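Local coordinates for response regulator receiver protein (Desulfuromonas acetoxidans, PDB 2ZAY), which probably acts as a signalling response regulator, of which this chain is the CheY-like receiver domain, at residues W8-A20 and F33-V47. Sequence-based numbering, arbitrary orientation.
Sequences WWRIMLVDTQLPA and FDIIQCGNAIEAVPV
Ile11 and Leu13 zip onto Asp34, Ile36 and Cys38 as neighbouring parallel strands of a CheY-like receiver domain, a worked example of how a right-handed beta-alpha-beta unit places an inner strand, 9-14, beside the edge strand 33-38. Backbone bonds alternate in direction: Ile36 N gives to Ile11 O at 2.8 Å, and Leu13 N returns to Ile36 O at 2.7 Å. The last rung, Asp15 N to Cys38 O, is longer at 3.1 Å, just where both strands end.

Helices cover both faces. Ile11, Leu13, Phe33 and Ile35 belong to the face packed by helix 22-31, and there Ile35 CD1 comes to 3.7 Å from Ile11 CB. Met12, Val14, Ile36 and Cys38 occupy the other face, beneath the helix starting at Ala41, with Leu70 of helix 67-75 also packing on Val14 and Ala44. Met12 can be followed outward. Its CB and CG pass beside Ile36 O; CG lies anti to the backbone N (chi1 176°), which carries the sulfur out from the sheet toward the helix. SD sits 4.0 Å from Cys38 SG and 3.6 Å from Ala44 O, and a bend at chi3 (-65°) leaves CE 4.1 Å from Ile36 CG2. Shortened to an alanine, this residue would lose SD and CE, which would probably open a gap between Cys38 SG and Ala44.

Beyond the strands, Asp15 closes an Asx turn by accepting Gln17 N on OD2, while OD1 forms a salt bridge with Lys111, an arrangement consistent with the acidic pocket of receiver domains. Farther along the same loop, Leu18 lays CD1 against Cys38 O. The helix start is fastened by Asn40, whose OD1 caps Glu43 N, while Glu43 OE1 accepts the backbone N of Gly39, the residue before the cap, at 2.7 Å.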
ATOM      1  N   TRP A   8       1.841  10.635 -14.402  1.00 46.12           N
ATOM      2  CA  TRP A   8       1.890  11.214 -13.025  1.00 46.08           C
ATOM      3  C   TRP A   8       1.108  10.315 -12.074  1.00 42.72           C
ATOM      4  O   TRP A   8      -0.086  10.523 -11.859  1.00 43.10           O
ATOM      5  CB  TRP A   8       1.279  12.621 -13.023  1.00 50.35           C
ATOM      6  CG  TRP A   8       1.478  13.370 -11.730  1.00 55.25           C
ATOM      7  CD1 TRP A   8       1.019  13.014 -10.490  1.00 55.84           C
ATOM      8  CD2 TRP A   8       2.200  14.596 -11.550  1.00 57.20           C
ATOM      9  NE1 TRP A   8       1.412  13.940  -9.553  1.00 56.13           N
ATOM     10  CE2 TRP A   8       2.139  14.921 -10.176  1.00 57.96           C
ATOM     11  CE3 TRP A   8       2.895  15.452 -12.418  1.00 58.62           C
ATOM     12  CZ2 TRP A   8       2.747  16.069  -9.647  1.00 57.97           C
ATOM     13  CZ3 TRP A   8       3.498  16.592 -11.892  1.00 58.74           C
ATOM     14  CH2 TRP A   8       3.419  16.889 -10.518  1.00 58.85           C
ATOM     15  N   TRP A   9       1.780   9.312 -11.515  1.00 38.64           N
ATOM     16  CA  TRP A   9       1.125   8.389 -10.594  1.00 32.40           C
ATOM     17  C   TRP A   9       1.557   8.601  -9.144  1.00 29.43           C
ATOM     18  O   TRP A   9       2.732   8.420  -8.803  1.00 29.62           O
ATOM     19  CB  TRP A   9       1.412   6.943 -11.000  1.00 31.20           C
ATOM     20  CG  TRP A   9       0.853   6.547 -12.347  1.00 31.96           C
ATOM     21  CD1 TRP A   9       1.558   6.326 -13.495  1.00 32.48           C
ATOM     22  CD2 TRP A   9      -0.523   6.297 -12.669  1.00 30.44           C
ATOM     23  NE1 TRP A   9       0.709   5.948 -14.511  1.00 31.81           N
ATOM     24  CE2 TRP A   9      -0.573   5.923 -14.030  1.00 30.58           C
ATOM     25  CE3 TRP A   9      -1.717   6.353 -11.938  1.00 29.61           C
ATOM     26  CZ2 TRP A   9      -1.770   5.603 -14.678  1.00 31.31           C
ATOM     27  CZ3 TRP A   9      -2.913   6.033 -12.584  1.00 30.92           C
ATOM     28  CH2 TRP A   9      -2.927   5.662 -13.941  1.00 31.09           C
ATOM     29  N   ARG A  10       0.603   8.984  -8.297  1.00 25.61           N
ATOM     30  CA  ARG A  10       0.875   9.200  -6.880  1.00 24.16           C
ATOM     31  C   ARG A  10       0.666   7.867  -6.185  1.00 23.43           C
ATOM     32  O   ARG A  10      -0.401   7.266  -6.302  1.00 21.00           O
ATOM     33  CB  ARG A  10      -0.099  10.215  -6.270  1.00 23.82           C
ATOM     34  CG  ARG A  10      -0.133  11.573  -6.958  1.00 28.91           C
ATOM     35  CD  ARG A  10      -1.338  12.395  -6.481  1.00 31.66           C
ATOM     36  NE  ARG A  10      -1.844  13.230  -7.565  1.00 38.72           N
ATOM     37  CZ  ARG A  10      -3.036  13.092  -8.130  1.00 38.39           C
ATOM     38  NH1 ARG A  10      -3.879  12.152  -7.720  1.00 36.10           N
ATOM     39  NH2 ARG A  10      -3.382  13.896  -9.128  1.00 44.59           N
ATOM     40  N   ILE A  11       1.679   7.412  -5.459  1.00 22.83           N
ATOM     41  CA  ILE A  11       1.588   6.144  -4.750  1.00 22.34           C
ATOM     42  C   ILE A  11       1.912   6.371  -3.278  1.00 23.77           C
ATOM     43  O   ILE A  11       3.007   6.824  -2.960  1.00 24.45           O
ATOM     44  CB  ILE A  11       2.604   5.119  -5.320  1.00 23.61           C
ATOM     45  CG1 ILE A  11       2.409   4.959  -6.830  1.00 22.39           C
ATOM     46  CG2 ILE A  11       2.445   3.776  -4.611  1.00 24.26           C
ATOM     47  CD1 ILE A  11       1.119   4.263  -7.229  1.00 25.21           C
ATOM     48  N   MET A  12       0.974   6.084  -2.380  1.00 21.46           N
ATOM     49  CA  MET A  12       1.264   6.252  -0.958  1.00 23.43           C
ATOM     50  C   MET A  12       1.741   4.923  -0.389  1.00 23.60           C
ATOM     51  O   MET A  12       1.136   3.883  -0.635  1.00 25.77           O
ATOM     52  CB  MET A  12       0.031   6.733  -0.181  1.00 23.53           C
ATOM     53  CG  MET A  12       0.255   6.825   1.350  1.00 25.13           C
ATOM     54  SD  MET A  12      -1.158   7.503   2.322  1.00 21.40           S
ATOM     55  CE  MET A  12      -1.205   9.045   1.749  1.00 26.23           C
ATOM     56  N   LEU A  13       2.839   4.960   0.358  1.00 22.17           N
ATOM     57  CA  LEU A  13       3.386   3.755   0.980  1.00 23.66           C
ATOM     58  C   LEU A  13       3.380   3.937   2.501  1.00 22.72           C
ATOM     59  O   LEU A  13       3.934   4.908   3.007  1.00 24.33           O
ATOM     60  CB  LEU A  13       4.815   3.528   0.484  1.00 24.74           C
ATOM     61  CG  LEU A  13       5.640   2.411   1.117  1.00 29.61           C
ATOM     62  CD1 LEU A  13       4.960   1.073   0.879  1.00 29.40           C
ATOM     63  CD2 LEU A  13       7.044   2.416   0.509  1.00 29.78           C
ATOM     64  N   VAL A  14       2.757   3.005   3.221  1.00 21.69           N
ATOM     65  CA  VAL A  14       2.674   3.068   4.684  1.00 21.54           C
ATOM     66  C   VAL A  14       3.393   1.849   5.275  1.00 23.73           C
ATOM     67  O   VAL A  14       2.998   0.709   5.026  1.00 22.65           O
ATOM     68  CB  VAL A  14       1.197   3.033   5.169  1.00 21.36           C
ATOM     69  CG1 VAL A  14       1.129   3.417   6.642  1.00 20.57           C
ATOM     70  CG2 VAL A  14       0.336   3.960   4.329  1.00 21.23           C
ATOM     71  N   ASP A  15       4.444   2.081   6.055  1.00 24.53           N
ATOM     72  CA  ASP A  15       5.200   0.974   6.649  1.00 26.93           C
ATOM     73  C   ASP A  15       5.886   1.473   7.917  1.00 27.83           C
ATOM     74  O   ASP A  15       6.319   2.626   7.971  1.00 26.30           O
ATOM     75  CB  ASP A  15       6.253   0.463   5.659  1.00 28.15           C
ATOM     76  CG  ASP A  15       6.797  -0.910   6.038  1.00 33.27           C
ATOM     77  OD1 ASP A  15       6.198  -1.924   5.628  1.00 34.10           O
ATOM     78  OD2 ASP A  15       7.815  -0.976   6.756  1.00 34.81           O
ATOM     79  N   THR A  16       5.989   0.616   8.931  1.00 28.55           N
ATOM     80  CA  THR A  16       6.612   1.011  10.189  1.00 31.18           C
ATOM     81  C   THR A  16       8.142   0.998  10.143  1.00 33.87           C
ATOM     82  O   THR A  16       8.802   1.444  11.082  1.00 35.59           O
ATOM     83  CB  THR A  16       6.118   0.132  11.368  1.00 31.57           C
ATOM     84  OG1 THR A  16       6.333  -1.252  11.065  1.00 28.59           O
ATOM     85  CG2 THR A  16       4.632   0.368  11.624  1.00 30.51           C
ATOM     86  N   GLN A  17       8.705   0.480   9.058  1.00 35.22           N
ATOM     87  CA  GLN A  17      10.155   0.461   8.895  1.00 37.88           C
ATOM     88  C   GLN A  17      10.504   0.840   7.459  1.00 36.56           C
ATOM     89  O   GLN A  17      11.051   0.040   6.693  1.00 36.76           O
ATOM     90  CB  GLN A  17      10.735  -0.914   9.264  1.00 41.39           C
ATOM     91  CG  GLN A  17      10.232  -2.072   8.434  1.00 47.87           C
ATOM     92  CD  GLN A  17      10.457  -3.412   9.117  1.00 51.89           C
ATOM     93  OE1 GLN A  17      10.001  -3.632  10.242  1.00 53.94           O
ATOM     94  NE2 GLN A  17      11.157  -4.317   8.436  1.00 54.89           N
ATOM     95  N   LEU A  18      10.167   2.079   7.110  1.00 35.59           N
ATOM     96  CA  LEU A  18      10.422   2.625   5.782  1.00 35.35           C
ATOM     97  C   LEU A  18      11.881   2.512   5.338  1.00 37.19           C
ATOM     98  O   LEU A  18      12.159   2.294   4.158  1.00 38.12           O
ATOM     99  CB  LEU A  18       9.971   4.088   5.731  1.00 33.33           C
ATOM    100  CG  LEU A  18       8.454   4.312   5.730  1.00 31.17           C
ATOM    101  CD1 LEU A  18       8.136   5.782   5.948  1.00 29.37           C
ATOM    102  CD2 LEU A  18       7.875   3.830   4.400  1.00 30.97           C
ATOM    103  N   PRO A  19      12.834   2.676   6.272  1.00 38.10           N
ATOM    104  CA  PRO A  19      14.246   2.570   5.891  1.00 38.77           C
ATOM    105  C   PRO A  19      14.559   1.238   5.208  1.00 39.28           C
ATOM    106  O   PRO A  19      15.383   1.173   4.298  1.00 40.88           O
ATOM    107  CB  PRO A  19      14.967   2.721   7.227  1.00 38.76           C
ATOM    108  CG  PRO A  19      14.086   3.680   7.958  1.00 38.69           C
ATOM    109  CD  PRO A  19      12.703   3.134   7.668  1.00 37.97           C
ATOM    110  N   ALA A  20      13.890   0.178   5.645  1.00 39.90           N
ATOM    111  CA  ALA A  20      14.105  -1.145   5.069  1.00 41.10           C
ATOM    112  C   ALA A  20      13.630  -1.224   3.621  1.00 41.71           C
ATOM    113  O   ALA A  20      14.061  -2.103   2.871  1.00 42.66           O
ATOM    114  CB  ALA A  20      13.395  -2.201   5.904  1.00 41.41           C
ATOM    115  N   PHE A  33       7.092   6.791 -10.497  1.00 32.76           N
ATOM    116  CA  PHE A  33       6.086   6.884  -9.447  1.00 30.49           C
ATOM    117  C   PHE A  33       6.452   7.985  -8.457  1.00 30.71           C
ATOM    118  O   PHE A  33       7.617   8.153  -8.105  1.00 28.81           O
ATOM    119  CB  PHE A  33       5.955   5.548  -8.702  1.00 29.41           C
ATOM    120  CG  PHE A  33       5.463   4.418  -9.565  1.00 30.38           C
ATOM    121  CD1 PHE A  33       4.206   4.480 -10.163  1.00 32.04           C
ATOM    122  CD2 PHE A  33       6.258   3.299  -9.787  1.00 30.13           C
ATOM    123  CE1 PHE A  33       3.747   3.443 -10.974  1.00 32.95           C
ATOM    124  CE2 PHE A  33       5.813   2.254 -10.597  1.00 34.01           C
ATOM    125  CZ  PHE A  33       4.551   2.326 -11.193  1.00 34.46           C
ATOM    126  N   ASP A  34       5.445   8.742  -8.032  1.00 30.56           N
ATOM    127  CA  ASP A  34       5.631   9.812  -7.059  1.00 31.24           C
ATOM    128  C   ASP A  34       5.282   9.163  -5.719  1.00 30.32           C
ATOM    129  O   ASP A  34       4.106   9.007  -5.394  1.00 27.13           O
ATOM    130  CB  ASP A  34       4.666  10.961  -7.353  1.00 31.70           C
ATOM    131  CG  ASP A  34       4.922  12.179  -6.487  1.00 35.48           C
ATOM    132  OD1 ASP A  34       5.710  12.081  -5.519  1.00 34.52           O
ATOM    133  OD2 ASP A  34       4.324  13.236  -6.776  1.00 36.21           O
ATOM    134  N   ILE A  35       6.301   8.781  -4.954  1.00 29.67           N
ATOM    135  CA  ILE A  35       6.081   8.102  -3.682  1.00 30.24           C
ATOM    136  C   ILE A  35       5.854   8.992  -2.461  1.00 30.40           C
ATOM    137  O   ILE A  35       6.678   9.840  -2.113  1.00 31.40           O
ATOM    138  CB  ILE A  35       7.248   7.145  -3.357  1.00 32.02           C
ATOM    139  CG1 ILE A  35       7.471   6.177  -4.518  1.00 31.97           C
ATOM    140  CG2 ILE A  35       6.953   6.384  -2.077  1.00 31.85           C
ATOM    141  CD1 ILE A  35       6.275   5.294  -4.837  1.00 35.97           C
ATOM    142  N   ILE A  36       4.717   8.774  -1.814  1.00 26.41           N
ATOM    143  CA  ILE A  36       4.338   9.502  -0.617  1.00 25.01           C
ATOM    144  C   ILE A  36       4.563   8.492   0.504  1.00 25.66           C
ATOM    145  O   ILE A  36       3.917   7.445   0.536  1.00 24.36           O
ATOM    146  CB  ILE A  36       2.845   9.921  -0.689  1.00 25.27           C
ATOM    147  CG1 ILE A  36       2.645  10.888  -1.867  1.00 23.99           C
ATOM    148  CG2 ILE A  36       2.407  10.556   0.628  1.00 24.66           C
ATOM    149  CD1 ILE A  36       1.188  11.157  -2.211  1.00 25.69           C
ATOM    150  N   GLN A  37       5.483   8.799   1.416  1.00 25.24           N
ATOM    151  CA  GLN A  37       5.814   7.877   2.505  1.00 27.09           C
ATOM    152  C   GLN A  37       5.239   8.214   3.871  1.00 26.16           C
ATOM    153  O   GLN A  37       5.443   9.310   4.378  1.00 26.84           O
ATOM    154  CB  GLN A  37       7.332   7.769   2.651  1.00 28.27           C
ATOM    155  CG  GLN A  37       8.065   7.356   1.398  1.00 31.22           C
ATOM    156  CD  GLN A  37       9.546   7.165   1.650  1.00 33.17           C
ATOM    157  OE1 GLN A  37       9.939   6.406   2.534  1.00 35.45           O
ATOM    158  NE2 GLN A  37      10.377   7.851   0.872  1.00 35.82           N
ATOM    159  N   CYS A  38       4.543   7.249   4.473  1.00 26.27           N
ATOM    160  CA  CYS A  38       3.961   7.416   5.799  1.00 26.72           C
ATOM    161  C   CYS A  38       4.495   6.318   6.721  1.00 28.63           C
ATOM    162  O   CYS A  38       4.565   5.144   6.338  1.00 25.98           O
ATOM    163  CB  CYS A  38       2.437   7.349   5.724  1.00 28.65           C
ATOM    164  SG  CYS A  38       1.708   8.721   4.792  1.00 32.60           S
ATOM    165  N   GLY A  39       4.870   6.708   7.938  1.00 29.84           N
ATOM    166  CA  GLY A  39       5.417   5.760   8.891  1.00 29.80           C
ATOM    167  C   GLY A  39       4.409   4.971   9.702  1.00 31.87           C
ATOM    168  O   GLY A  39       4.776   3.994  10.355  1.00 31.97           O
ATOM    169  N   ASN A  40       3.147   5.392   9.682  1.00 32.29           N
ATOM    170  CA  ASN A  40       2.105   4.683  10.415  1.00 33.65           C
ATOM    171  C   ASN A  40       0.711   5.051   9.912  1.00 32.57           C
ATOM    172  O   ASN A  40       0.549   5.986   9.132  1.00 31.21           O
ATOM    173  CB  ASN A  40       2.213   4.961  11.918  1.00 35.29           C
ATOM    174  CG  ASN A  40       2.057   6.423  12.251  1.00 36.57           C
ATOM    175  OD1 ASN A  40       1.024   7.030  11.971  1.00 36.81           O
ATOM    176  ND2 ASN A  40       3.084   6.998  12.856  1.00 39.11           N
ATOM    177  N   ALA A  41      -0.289   4.303  10.366  1.00 31.50           N
ATOM    178  CA  ALA A  41      -1.667   4.514   9.947  1.00 33.14           C
ATOM    179  C   ALA A  41      -2.266   5.841  10.403  1.00 32.85           C
ATOM    180  O   ALA A  41      -3.143   6.389   9.739  1.00 32.33           O
ATOM    181  CB  ALA A  41      -2.529   3.353  10.435  1.00 33.04           C
ATOM    182  N   ILE A  42      -1.793   6.346  11.536  1.00 32.78           N
ATOM    183  CA  ILE A  42      -2.275   7.610  12.084  1.00 34.64           C
ATOM    184  C   ILE A  42      -2.137   8.783  11.111  1.00 33.53           C
ATOM    185  O   ILE A  42      -3.073   9.556  10.936  1.00 34.78           O
ATOM    186  CB  ILE A  42      -1.529   7.953  13.384  1.00 36.80           C
ATOM    187  CG1 ILE A  42      -1.892   6.929  14.463  1.00 39.55           C
ATOM    188  CG2 ILE A  42      -1.864   9.374  13.823  1.00 36.70           C
ATOM    189  CD1 ILE A  42      -0.949   6.929  15.648  1.00 42.91           C
ATOM    190  N   GLU A  43      -0.976   8.929  10.485  1.00 33.35           N
ATOM    191  CA  GLU A  43      -0.800  10.028   9.540  1.00 35.53           C
ATOM    192  C   GLU A  43      -1.295   9.658   8.141  1.00 33.71           C
ATOM    193  O   GLU A  43      -1.713  10.527   7.378  1.00 33.71           O
ATOM    194  CB  GLU A  43       0.668  10.464   9.456  1.00 37.74           C
ATOM    195  CG  GLU A  43       1.650   9.376   9.051  1.00 41.39           C
ATOM    196  CD  GLU A  43       3.009   9.944   8.650  1.00 45.09           C
ATOM    197  OE1 GLU A  43       4.002   9.181   8.623  1.00 45.44           O
ATOM    198  OE2 GLU A  43       3.083  11.154   8.350  1.00 46.83           O
ATOM    199  N   ALA A  44      -1.264   8.366   7.822  1.00 30.89           N
ATOM    200  CA  ALA A  44      -1.684   7.879   6.509  1.00 29.13           C
ATOM    201  C   ALA A  44      -3.084   8.289   6.058  1.00 26.77           C
ATOM    202  O   ALA A  44      -3.266   8.704   4.914  1.00 24.96           O
ATOM    203  CB  ALA A  44      -1.551   6.352   6.453  1.00 28.88           C
ATOM    204  N   VAL A  45      -4.076   8.164   6.937  1.00 26.89           N
ATOM    205  CA  VAL A  45      -5.448   8.510   6.563  1.00 27.44           C
ATOM    206  C   VAL A  45      -5.636   9.970   6.141  1.00 28.33           C
ATOM    207  O   VAL A  45      -6.105  10.246   5.036  1.00 26.27           O
ATOM    208  CB  VAL A  45      -6.445   8.167   7.699  1.00 31.12           C
ATOM    209  CG1 VAL A  45      -7.850   8.578   7.295  1.00 30.47           C
ATOM    210  CG2 VAL A  45      -6.400   6.666   7.994  1.00 28.66           C
ATOM    211  N   PRO A  46      -5.288  10.926   7.015  1.00 27.95           N
ATOM    212  CA  PRO A  46      -5.452  12.336   6.635  1.00 27.92           C
ATOM    213  C   PRO A  46      -4.615  12.674   5.397  1.00 25.50           C
ATOM    214  O   PRO A  46      -5.036  13.453   4.539  1.00 26.51           O
ATOM    215  CB  PRO A  46      -4.966  13.087   7.878  1.00 29.75           C
ATOM    216  CG  PRO A  46      -5.294  12.121   8.999  1.00 30.12           C
ATOM    217  CD  PRO A  46      -4.841  10.806   8.413  1.00 29.34           C
ATOM    218  N   VAL A  47      -3.421  12.100   5.315  1.00 24.04           N
ATOM    219  CA  VAL A  47      -2.556  12.347   4.165  1.00 23.73           C
ATOM    220  C   VAL A  47      -3.220  11.816   2.893  1.00 23.13           C
ATOM    221  O   VAL A  47      -3.195  12.471   1.854  1.00 23.05           O
ATOM    222  CB  VAL A  47      -1.175  11.679   4.335  1.00 25.15           C
ATOM    223  CG1 VAL A  47      -0.374  11.788   3.041  1.00 25.12           C
ATOM    224  CG2 VAL A  47      -0.405  12.362   5.462  1.00 26.23           C
TER